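Dye type peroxidase A (Streptomyces lividans 1326, PDB 6GZW) is a haem peroxidase of the dye-decolourising family, which probably uses hydrogen peroxide to oxidise dyes and other substrates. Local coordinates at residues A359-A364 with E368-R373. Numbering follows the deposited sequence.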
# COMPACT_ATOMS: atom_id res chain seq x y z
N ALA A 359 -5.75 -8.38 23.95
CA ALA A 359 -6.26 -9.71 24.21
C ALA A 359 -7.18 -10.12 23.08
O ALA A 359 -8.27 -9.55 22.91
CB ALA A 359 -7.03 -9.74 25.52
N VAL A 360 -6.79 -11.13 22.32
CA VAL A 360 -7.49 -11.55 21.13
C VAL A 360 -8.14 -12.90 21.48
O VAL A 360 -7.46 -13.93 21.52
CB VAL A 360 -6.51 -11.65 19.95
CG1 VAL A 360 -7.10 -12.31 18.73
CG2 VAL A 360 -5.98 -10.25 19.59
N PRO A 361 -9.46 -12.90 21.77
CA PRO A 361 -10.09 -14.16 22.21
C PRO A 361 -10.18 -15.22 21.13
O PRO A 361 -9.75 -15.04 19.99
CB PRO A 361 -11.47 -13.69 22.64
CG PRO A 361 -11.75 -12.55 21.72
CD PRO A 361 -10.45 -11.82 21.70
N GLY A 362 -10.72 -16.38 21.50
CA GLY A 362 -10.95 -17.45 20.53
C GLY A 362 -11.85 -17.06 19.36
O GLY A 362 -12.52 -16.03 19.40
N GLY A 363 -11.88 -17.90 18.34
CA GLY A 363 -12.70 -17.61 17.17
C GLY A 363 -14.17 -17.74 17.50
O GLY A 363 -14.56 -18.40 18.48
N ALA A 364 -14.99 -17.10 16.69
CA ALA A 364 -16.44 -17.24 16.79
C ALA A 364 -16.91 -18.60 16.28
O ALA A 364 -16.60 -18.98 15.16
CB ALA A 364 -17.09 -16.15 15.96
N GLU A 368 -22.31 -17.32 16.78
CA GLU A 368 -21.72 -16.48 17.82
C GLU A 368 -21.01 -15.29 17.20
O GLU A 368 -20.73 -15.26 16.00
CB GLU A 368 -20.64 -17.22 18.61
CG GLU A 368 -21.03 -18.49 19.31
CD GLU A 368 -19.90 -19.00 20.18
OE1 GLU A 368 -18.70 -18.80 19.82
OE2 GLU A 368 -20.21 -19.57 21.26
N TYR A 369 -20.69 -14.35 18.09
CA TYR A 369 -19.80 -13.23 17.77
C TYR A 369 -18.50 -13.31 18.59
O TYR A 369 -18.45 -13.92 19.68
CB TYR A 369 -20.51 -11.88 17.96
CG TYR A 369 -20.91 -11.47 19.37
CD1 TYR A 369 -22.18 -11.80 19.89
CD2 TYR A 369 -20.08 -10.69 20.15
CE1 TYR A 369 -22.56 -11.39 21.17
CE2 TYR A 369 -20.45 -10.27 21.43
CZ TYR A 369 -21.70 -10.62 21.95
OH TYR A 369 -22.05 -10.20 23.23
N VAL A 370 -17.47 -12.65 18.08
CA VAL A 370 -16.16 -12.63 18.72
C VAL A 370 -16.25 -11.85 20.04
O VAL A 370 -16.79 -10.74 20.09
CB VAL A 370 -15.09 -11.99 17.79
CG1 VAL A 370 -13.76 -11.88 18.52
CG2 VAL A 370 -14.97 -12.82 16.52
N GLY A 371 -15.75 -12.45 21.12
CA GLY A 371 -15.77 -11.82 22.44
C GLY A 371 -17.08 -12.00 23.20
O GLY A 371 -17.30 -11.34 24.21
N GLN A 372 -17.91 -12.91 22.74
CA GLN A 372 -19.24 -13.09 23.33
C GLN A 372 -19.20 -13.55 24.77
O GLN A 372 -19.98 -13.05 25.59
CB GLN A 372 -20.06 -14.06 22.51
CG GLN A 372 -21.47 -14.24 23.06
CD GLN A 372 -22.43 -14.76 22.03
OE1 GLN A 372 -22.10 -14.99 20.87
NE2 GLN A 372 -23.69 -14.95 22.48
N ARG A 373 -18.26 -14.44 25.11
CA ARG A 373 -18.11 -14.83 26.53
C ARG A 373 -17.70 -13.70 27.46
O ARG A 373 -18.06 -13.71 28.64
CB ARG A 373 -17.13 -15.99 26.67
CG ARG A 373 -17.63 -17.31 26.14
CD ARG A 373 -18.80 -17.84 26.96
NE ARG A 373 -20.11 -17.33 26.52
CZ ARG A 373 -20.76 -17.73 25.42
NH1 ARG A 373 -20.24 -18.64 24.60
NH2 ARG A 373 -21.95 -17.19 25.13
O HOH W 1 -14.62 -15.11 20.89
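Val370 reaches Pro361 and Ala364 with its two methyl branches, one for each. CG1, placed anti to the backbone N (chi1 176°), lies 3.8 Å from Pro361 CG, the side chains crossing at about a right angle; CG2, anti to the carbonyl carbon, meets Ala364 CB at 4.0 Å. The same Ala364 methyl also rests 3.7 Å from Glu368 O, so it packs on backbone as well as side chain. No direct hydrogen bond joins the two segments, although their touching parts, 361-364 and 368-371, run nearly antiparallel. Instead one water bridges them, donating to Gly362 O at 2.7 Å and accepting from Gly371 N at 2.9 Å. Gly371 has a positive phi (84°), as expected at the third position of the type II turn Tyr369-Gln372, and is the N-cap of the helix that follows. The extended side chain of Gln372, the last residue of this turn, brings OE1 to Tyr369 N (3.2 Å) in a nearly straight bond, while its CB sits over the centre of one face of the Tyr369 ring. Glu368 is extended beyond CG; its OE1 accepts a hydrogen bond from Ala365 N, and its OE2 makes a long, weak salt bridge with Arg373 NH1 (3.5 Å). The contact joins the exit of strand 350-360, central in the antiparallel sheet of this ferredoxin-like peroxidase fold, to the start of the C-terminal helix 372-375. Pro361 and Val370 rest on Phe88 and Phe86 of strand 83-89, whereas Tyr369 turns from the contact to pack against helix 43-61, whose Ser54 OG also bonds Val370 N.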